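Local coordinates for TonB-dependent siderophore receptor (Pseudomonas aeruginosa 39016, PDB 5NEC), which probably binds iron-loaded siderophores at the outer membrane and carries them into the periplasm using energy delivered through TonB, at residues 244-249 with 671-676; 258-263 with 706-711. All blocks are in the same frame, centred on the assembly; numbering follows the deposited sequence.

Overall arrangement
Both contacts lie in loop regions with short strands that, by the usual topology of TonB-dependent receptors, crown the extracellular end of the barrel; their centres are about 7 Å apart. The connection between strands 225-238 and 276-291 supplies the first segment of each, and both contacts reach the small antiparallel sheet of 244-245, 716-719 and 708-711. Both are buried and centre on an aromatic ring with aliphatic carbon over a face: V673 over Y246 in contact 1, P260 over F708 in contact 2. Contact 1 is essentially apolar; only contact 2 includes an exposed residue, N262, in a polar margin with K706. D258 ties the two together, bonding to S249 and to the backbone of T672.

Contact 1 (244-249 with 671-676); sequences IPYAKS and NTVYVP
The nearest CA atoms, those of Y246 and V673, are 7.3 Å apart, too far for main-chain pairing, and the segments meet mainly through these two side chains. V673 CB stands over the centre of one face of the Y246 ring, 3.6 Å from its centroid and 12° off the normal, in a CH-pi contact. The side chains cross at about a right angle. With V673 CG1 beside its backbone N (chi1 -62°), CB faces the ring and the methyls follow its CD2-CE2 side: V673 CG1 is 3.7 Å from Y246 CD2, and V673 CG2, toward the hydroxyl, 3.5 Å from Y246 CE2. A beta-branched residue suits this place, putting CB over the ring centre while its methyls pack along one side. The carbonyl of Y674 approaches obliquely, Y674 O being 3.7 Å from Y246 CE1. Tyrosine combines an apolar face with a polar end, and its buried hydroxyl is hydrogen-bonded to Y712 O. R252 touches both Y246 and V673. Y246 and V675 both pack on A711 of strand 708-711 and A717 of strand 716-719, fitting the contact between barrel strand 674-688 and the small antiparallel sheet that includes 244-245.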
ATOM      1  N   ILE A 244     -21.355  -0.958   1.222  1.00 38.80           N
ATOM      2  CA  ILE A 244     -22.652  -0.700   0.630  1.00 37.44           C
ATOM      3  C   ILE A 244     -22.861  -1.781  -0.407  1.00 38.24           C
ATOM      4  O   ILE A 244     -21.968  -2.032  -1.230  1.00 36.46           O
ATOM      5  CB  ILE A 244     -22.664   0.677  -0.058  1.00 37.66           C
ATOM      6  CG1 ILE A 244     -22.284   1.786   0.935  1.00 37.27           C
ATOM      7  CG2 ILE A 244     -24.019   0.986  -0.707  1.00 38.33           C
ATOM      8  CD1 ILE A 244     -23.212   1.906   2.131  1.00 38.15           C
ATOM      9  N   PRO A 245     -24.030  -2.452  -0.371  1.00 38.65           N
ATOM     10  CA  PRO A 245     -24.262  -3.520  -1.344  1.00 39.88           C
ATOM     11  C   PRO A 245     -24.408  -3.023  -2.795  1.00 41.31           C
ATOM     12  O   PRO A 245     -24.868  -1.895  -3.041  1.00 40.38           O
ATOM     13  CB  PRO A 245     -25.585  -4.147  -0.874  1.00 40.40           C
ATOM     14  CG  PRO A 245     -26.265  -3.074  -0.104  1.00 39.75           C
ATOM     15  CD  PRO A 245     -25.193  -2.232   0.505  1.00 37.74           C
ATOM     16  N   TYR A 246     -23.996  -3.873  -3.733  1.00 40.82           N
ATOM     17  CA  TYR A 246     -24.338  -3.705  -5.139  1.00 40.43           C
ATOM     18  C   TYR A 246     -25.850  -3.871  -5.302  1.00 41.25           C
ATOM     19  O   TYR A 246     -26.470  -4.738  -4.669  1.00 39.58           O
ATOM     20  CB  TYR A 246     -23.638  -4.746  -6.034  1.00 39.40           C
ATOM     21  CG  TYR A 246     -22.145  -4.607  -6.105  1.00 39.75           C
ATOM     22  CD1 TYR A 246     -21.555  -3.398  -6.476  1.00 40.37           C
ATOM     23  CD2 TYR A 246     -21.302  -5.689  -5.817  1.00 38.34           C
ATOM     24  CE1 TYR A 246     -20.169  -3.269  -6.536  1.00 39.75           C
ATOM     25  CE2 TYR A 246     -19.917  -5.562  -5.891  1.00 38.29           C
ATOM     26  CZ  TYR A 246     -19.356  -4.356  -6.247  1.00 38.40           C
ATOM     27  OH  TYR A 246     -17.986  -4.213  -6.323  1.00 38.78           O
ATOM     28  N   ALA A 247     -26.439  -3.029  -6.151  1.00 43.95           N
ATOM     29  CA  ALA A 247     -27.809  -3.262  -6.638  1.00 46.13           C
ATOM     30  C   ALA A 247     -27.813  -4.623  -7.322  1.00 46.46           C
ATOM     31  O   ALA A 247     -26.763  -5.062  -7.813  1.00 47.46           O
ATOM     32  CB  ALA A 247     -28.253  -2.162  -7.598  1.00 45.21           C
ATOM     33  N   LYS A 248     -28.944  -5.323  -7.276  1.00 45.80           N
ATOM     34  CA  LYS A 248     -29.029  -6.649  -7.874  1.00 48.98           C
ATOM     35  C   LYS A 248     -30.193  -6.698  -8.877  1.00 49.11           C
ATOM     36  O   LYS A 248     -31.345  -6.984  -8.520  1.00 47.05           O
ATOM     37  CB  LYS A 248     -29.143  -7.732  -6.791  1.00 50.41           C
ATOM     38  CG  LYS A 248     -28.972  -9.165  -7.316  1.00 52.48           C
ATOM     39  CD  LYS A 248     -29.682 -10.162  -6.418  1.00 55.51           C
ATOM     40  CE  LYS A 248     -30.023 -11.474  -7.108  1.00 56.28           C
ATOM     41  NZ  LYS A 248     -28.812 -12.077  -7.697  1.00 56.81           N
ATOM     42  N   SER A 249     -29.863  -6.398 -10.130  1.00 49.62           N
ATOM     43  CA  SER A 249     -30.841  -6.333 -11.210  1.00 50.85           C
ATOM     44  C   SER A 249     -31.037  -7.715 -11.816  1.00 53.43           C
ATOM     45  O   SER A 249     -30.087  -8.490 -11.963  1.00 53.37           O
ATOM     46  CB  SER A 249     -30.366  -5.370 -12.295  1.00 50.21           C
ATOM     47  OG  SER A 249     -29.989  -4.138 -11.716  1.00 50.01           O
ATOM     48  N   ASN A 671     -16.870  -8.769 -15.074  1.00 50.85           N
ATOM     49  CA  ASN A 671     -17.275  -7.384 -15.364  1.00 50.81           C
ATOM     50  C   ASN A 671     -18.784  -7.140 -15.144  1.00 50.95           C
ATOM     51  O   ASN A 671     -19.393  -6.340 -15.863  1.00 50.38           O
ATOM     52  CB  ASN A 671     -16.864  -6.943 -16.787  1.00 52.24           C
ATOM     53  CG  ASN A 671     -15.351  -6.801 -16.992  1.00 53.06           C
ATOM     54  OD1 ASN A 671     -14.938  -6.233 -17.999  1.00 56.60           O
ATOM     55  ND2 ASN A 671     -14.532  -7.317 -16.083  1.00 52.03           N
ATOM     56  N   THR A 672     -19.363  -7.815 -14.141  1.00 50.02           N
ATOM     57  CA  THR A 672     -20.797  -7.700 -13.794  1.00 48.85           C
ATOM     58  C   THR A 672     -21.078  -6.708 -12.668  1.00 47.24           C
ATOM     59  O   THR A 672     -22.237  -6.341 -12.443  1.00 46.92           O
ATOM     60  CB  THR A 672     -21.406  -9.063 -13.395  1.00 48.52           C
ATOM     61  OG1 THR A 672     -20.852  -9.519 -12.151  1.00 48.49           O
ATOM     62  CG2 THR A 672     -21.150 -10.113 -14.475  1.00 48.36           C
ATOM     63  N   VAL A 673     -20.033  -6.290 -11.952  1.00 45.10           N
ATOM     64  CA  VAL A 673     -20.172  -5.272 -10.897  1.00 43.93           C
ATOM     65  C   VAL A 673     -19.035  -4.261 -10.993  1.00 44.23           C
ATOM     66  O   VAL A 673     -17.940  -4.581 -11.474  1.00 43.93           O
ATOM     67  CB  VAL A 673     -20.224  -5.880  -9.473  1.00 42.30           C
ATOM     68  CG1 VAL A 673     -21.438  -6.783  -9.326  1.00 42.05           C
ATOM     69  CG2 VAL A 673     -18.944  -6.645  -9.122  1.00 42.25           C
ATOM     70  N   TYR A 674     -19.308  -3.038 -10.555  1.00 44.40           N
ATOM     71  CA  TYR A 674     -18.362  -1.942 -10.726  1.00 44.87           C
ATOM     72  C   TYR A 674     -18.691  -0.801  -9.788  1.00 44.34           C
ATOM     73  O   TYR A 674     -19.790  -0.754  -9.237  1.00 44.99           O
ATOM     74  CB  TYR A 674     -18.355  -1.445 -12.192  1.00 45.97           C
ATOM     75  CG  TYR A 674     -19.478  -0.500 -12.564  1.00 45.68           C
ATOM     76  CD1 TYR A 674     -20.717  -0.988 -12.957  1.00 47.25           C
ATOM     77  CD2 TYR A 674     -19.292   0.884 -12.541  1.00 46.42           C
ATOM     78  CE1 TYR A 674     -21.756  -0.130 -13.324  1.00 48.03           C
ATOM     79  CE2 TYR A 674     -20.302   1.753 -12.887  1.00 47.21           C
ATOM     80  CZ  TYR A 674     -21.532   1.248 -13.288  1.00 48.78           C
ATOM     81  OH  TYR A 674     -22.530   2.128 -13.621  1.00 51.12           O
ATOM     82  N   VAL A 675     -17.719   0.093  -9.604  1.00 44.64           N
ATOM     83  CA  VAL A 675     -17.932   1.366  -8.925  1.00 44.78           C
ATOM     84  C   VAL A 675     -17.653   2.483  -9.907  1.00 44.15           C
ATOM     85  O   VAL A 675     -16.695   2.394 -10.679  1.00 46.44           O
ATOM     86  CB  VAL A 675     -17.086   1.552  -7.642  1.00 45.18           C
ATOM     87  CG1 VAL A 675     -17.473   0.502  -6.613  1.00 45.26           C
ATOM     88  CG2 VAL A 675     -15.587   1.578  -7.918  1.00 45.25           C
ATOM     89  N   PRO A 676     -18.497   3.523  -9.894  1.00 43.12           N
ATOM     90  CA  PRO A 676     -18.358   4.563 -10.899  1.00 43.48           C
ATOM     91  C   PRO A 676     -17.102   5.433 -10.710  1.00 44.77           C
ATOM     92  O   PRO A 676     -16.511   5.456  -9.639  1.00 43.22           O
ATOM     93  CB  PRO A 676     -19.622   5.404 -10.700  1.00 42.51           C
ATOM     94  CG  PRO A 676     -19.913   5.279  -9.249  1.00 43.08           C
ATOM     95  CD  PRO A 676     -19.519   3.867  -8.878  1.00 42.40           C
TER

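Contact 2 (258-263 with 706-711); sequences DKPVNV and KYFDKA
P260 against F708 forms the buried, apolar half of a contact between the 258-263 loop and residues 706-708, by the short strand 708-711, at the end of the barrel that is extracellular by family topology; K706 with N262 and V263 forms its polar margin. The touching parts run in roughly opposite directions, 149° apart, with the CA atoms of P260 and F708 8.5 Å from each other. The proline ring lies over one face of the phenyl ring: P260 CG sits 3.7 Å from the F708 ring centroid and 3° off its normal, a nearly vertical CH-pi contact. P260 CB extends the overlap toward the end of the ring, 3.6 Å from F708 CZ. The two side chains pass each other in opposite directions. Proline suits the site, since its compact, rigid ring offers aliphatic CH groups to an aromatic face and brings no N-H that would need a partner in a buried place.

Farther along, K706 reaches across with a long chain bent about its CG-CD bond. Its ammonium donates to the amide oxygen of N262, K706 NZ to N262 OD1 being 3.2 Å, at a C=O...N angle of 159° and tilted slightly from the carbonyl plane. A second, weak bond runs from K706 NZ to V263 O at 3.3 Å. A flexible lysine is well suited to bridge a side-chain and a main-chain oxygen at this more open edge.

Around the apolar half, P260 and F708 both touch I244 of strand 244-245 and V675 of strand 674-688. P260 also rests on A717, and F708 on Q719, of strand 716-719, which pairs in antiparallel fashion with both 244-245 and 708-711.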
ATOM      1  N   ASP A 258     -23.948  -4.081 -12.547  1.00 47.81           N
ATOM      2  CA  ASP A 258     -24.483  -3.372 -11.372  1.00 47.99           C
ATOM      3  C   ASP A 258     -23.445  -2.548 -10.591  1.00 46.70           C
ATOM      4  O   ASP A 258     -22.268  -2.861 -10.581  1.00 47.10           O
ATOM      5  CB  ASP A 258     -25.193  -4.340 -10.426  1.00 47.14           C
ATOM      6  CG  ASP A 258     -26.651  -4.601 -10.824  1.00 48.27           C
ATOM      7  OD1 ASP A 258     -27.400  -3.628 -11.131  1.00 48.48           O
ATOM      8  OD2 ASP A 258     -27.064  -5.781 -10.775  1.00 46.31           O
ATOM      9  N   LYS A 259     -23.928  -1.493  -9.950  1.00 46.77           N
ATOM     10  CA  LYS A 259     -23.142  -0.611  -9.112  1.00 47.57           C
ATOM     11  C   LYS A 259     -23.803  -0.461  -7.705  1.00 44.24           C
ATOM     12  O   LYS A 259     -24.912  -0.937  -7.497  1.00 41.98           O
ATOM     13  CB  LYS A 259     -22.982   0.735  -9.818  1.00 51.59           C
ATOM     14  CG  LYS A 259     -24.281   1.494 -10.030  1.00 54.87           C
ATOM     15  CD  LYS A 259     -23.987   2.901 -10.523  1.00 57.06           C
ATOM     16  CE  LYS A 259     -25.188   3.821 -10.412  1.00 60.11           C
ATOM     17  NZ  LYS A 259     -24.710   5.183 -10.006  1.00 64.06           N
ATOM     18  N   PRO A 260     -23.109   0.182  -6.739  1.00 41.93           N
ATOM     19  CA  PRO A 260     -23.685   0.225  -5.395  1.00 41.84           C
ATOM     20  C   PRO A 260     -25.051   0.867  -5.348  1.00 40.05           C
ATOM     21  O   PRO A 260     -25.299   1.795  -6.077  1.00 41.48           O
ATOM     22  CB  PRO A 260     -22.673   1.062  -4.600  1.00 40.74           C
ATOM     23  CG  PRO A 260     -21.389   0.813  -5.288  1.00 40.93           C
ATOM     24  CD  PRO A 260     -21.742   0.726  -6.747  1.00 41.28           C
ATOM     25  N   VAL A 261     -25.926   0.355  -4.498  1.00 40.83           N
ATOM     26  CA  VAL A 261     -27.230   1.003  -4.261  1.00 41.62           C
ATOM     27  C   VAL A 261     -27.049   2.455  -3.801  1.00 43.37           C
ATOM     28  O   VAL A 261     -26.027   2.796  -3.236  1.00 45.58           O
ATOM     29  CB  VAL A 261     -28.125   0.232  -3.275  1.00 39.98           C
ATOM     30  CG1 VAL A 261     -28.444  -1.153  -3.820  1.00 39.93           C
ATOM     31  CG2 VAL A 261     -27.487   0.135  -1.893  1.00 40.86           C
ATOM     32  N   ASN A 262     -28.034   3.296  -4.085  1.00 45.59           N
ATOM     33  CA  ASN A 262     -28.054   4.673  -3.632  1.00 48.37           C
ATOM     34  C   ASN A 262     -28.931   4.783  -2.382  1.00 47.48           C
ATOM     35  O   ASN A 262     -30.143   4.727  -2.458  1.00 51.96           O
ATOM     36  CB  ASN A 262     -28.528   5.597  -4.744  1.00 52.16           C
ATOM     37  CG  ASN A 262     -28.354   7.066  -4.402  1.00 59.11           C
ATOM     38  OD1 ASN A 262     -27.315   7.484  -3.882  1.00 63.93           O
ATOM     39  ND2 ASN A 262     -29.380   7.865  -4.689  1.00 63.06           N
ATOM     40  N   VAL A 263     -28.283   4.913  -1.233  1.00 45.74           N
ATOM     41  CA  VAL A 263     -28.927   5.038   0.067  1.00 43.60           C
ATOM     42  C   VAL A 263     -28.296   6.223   0.789  1.00 43.14           C
ATOM     43  O   VAL A 263     -27.383   6.859   0.272  1.00 42.59           O
ATOM     44  CB  VAL A 263     -28.765   3.743   0.904  1.00 44.78           C
ATOM     45  CG1 VAL A 263     -29.508   2.572   0.251  1.00 43.89           C
ATOM     46  CG2 VAL A 263     -27.299   3.381   1.136  1.00 44.19           C
ATOM     47  N   LYS A 706     -19.494  11.588  -2.691  1.00 49.22           N
ATOM     48  CA  LYS A 706     -19.668  10.208  -2.278  1.00 48.59           C
ATOM     49  C   LYS A 706     -19.095   9.321  -3.384  1.00 47.60           C
ATOM     50  O   LYS A 706     -19.443   9.471  -4.554  1.00 46.77           O
ATOM     51  CB  LYS A 706     -21.124   9.870  -1.990  1.00 50.32           C
ATOM     52  CG  LYS A 706     -21.281   8.564  -1.210  1.00 52.79           C
ATOM     53  CD  LYS A 706     -22.718   8.240  -0.817  1.00 53.01           C
ATOM     54  CE  LYS A 706     -23.529   7.786  -2.015  1.00 53.66           C
ATOM     55  NZ  LYS A 706     -24.971   7.866  -1.699  1.00 56.58           N
ATOM     56  N   TYR A 707     -18.172   8.441  -3.015  1.00 45.33           N
ATOM     57  CA  TYR A 707     -17.535   7.563  -3.978  1.00 45.22           C
ATOM     58  C   TYR A 707     -17.005   6.313  -3.300  1.00 44.68           C
ATOM     59  O   TYR A 707     -16.950   6.221  -2.072  1.00 41.93           O
ATOM     60  CB  TYR A 707     -16.423   8.293  -4.764  1.00 46.49           C
ATOM     61  CG  TYR A 707     -15.165   8.608  -3.968  1.00 46.39           C
ATOM     62  CD1 TYR A 707     -14.085   7.711  -3.941  1.00 46.09           C
ATOM     63  CD2 TYR A 707     -15.052   9.797  -3.245  1.00 45.80           C
ATOM     64  CE1 TYR A 707     -12.938   7.992  -3.214  1.00 46.95           C
ATOM     65  CE2 TYR A 707     -13.903  10.092  -2.526  1.00 46.34           C
ATOM     66  CZ  TYR A 707     -12.849   9.191  -2.509  1.00 46.66           C
ATOM     67  OH  TYR A 707     -11.716   9.485  -1.795  1.00 45.80           O
ATOM     68  N   PHE A 708     -16.612   5.356  -4.129  1.00 45.88           N
ATOM     69  CA  PHE A 708     -16.272   4.038  -3.676  1.00 46.75           C
ATOM     70  C   PHE A 708     -14.869   3.705  -4.119  1.00 47.13           C
ATOM     71  O   PHE A 708     -14.583   3.580  -5.310  1.00 48.11           O
ATOM     72  CB  PHE A 708     -17.288   3.039  -4.218  1.00 47.64           C
ATOM     73  CG  PHE A 708     -18.693   3.345  -3.800  1.00 47.30           C
ATOM     74  CD1 PHE A 708     -19.197   2.850  -2.608  1.00 47.05           C
ATOM     75  CD2 PHE A 708     -19.506   4.160  -4.588  1.00 48.76           C
ATOM     76  CE1 PHE A 708     -20.491   3.157  -2.209  1.00 48.59           C
ATOM     77  CE2 PHE A 708     -20.797   4.470  -4.199  1.00 47.93           C
ATOM     78  CZ  PHE A 708     -21.293   3.974  -3.003  1.00 49.11           C
ATOM     79  N   ASP A 709     -14.007   3.572  -3.120  1.00 48.39           N
ATOM     80  CA  ASP A 709     -12.565   3.388  -3.310  1.00 48.45           C
ATOM     81  C   ASP A 709     -12.126   1.925  -3.451  1.00 46.73           C
ATOM     82  O   ASP A 709     -10.988   1.690  -3.805  1.00 46.15           O
ATOM     83  CB  ASP A 709     -11.790   4.059  -2.160  1.00 48.82           C
ATOM     84  CG  ASP A 709     -12.165   3.519  -0.779  1.00 49.29           C
ATOM     85  OD1 ASP A 709     -13.283   3.022  -0.573  1.00 52.99           O
ATOM     86  OD2 ASP A 709     -11.335   3.605   0.124  1.00 52.59           O
ATOM     87  N   LYS A 710     -12.994   0.955  -3.158  1.00 45.65           N
ATOM     88  CA  LYS A 710     -12.685  -0.464  -3.432  1.00 47.19           C
ATOM     89  C   LYS A 710     -13.933  -1.157  -3.945  1.00 44.77           C
ATOM     90  O   LYS A 710     -15.012  -1.033  -3.346  1.00 42.43           O
ATOM     91  CB  LYS A 710     -12.202  -1.214  -2.182  1.00 50.11           C
ATOM     92  CG  LYS A 710     -11.042  -0.574  -1.427  1.00 52.58           C
ATOM     93  CD  LYS A 710     -10.945  -1.110  -0.020  1.00 55.28           C
ATOM     94  CE  LYS A 710      -9.868  -0.370   0.749  1.00 59.75           C
ATOM     95  NZ  LYS A 710     -10.169   1.072   0.933  1.00 61.32           N
ATOM     96  N   ALA A 711     -13.776  -1.868  -5.060  1.00 43.89           N
ATOM     97  CA  ALA A 711     -14.839  -2.664  -5.647  1.00 44.87           C
ATOM     98  C   ALA A 711     -14.473  -4.120  -5.441  1.00 44.37           C
ATOM     99  O   ALA A 711     -13.486  -4.573  -5.992  1.00 46.64           O
ATOM    100  CB  ALA A 711     -14.953  -2.353  -7.132  1.00 45.64           C
TER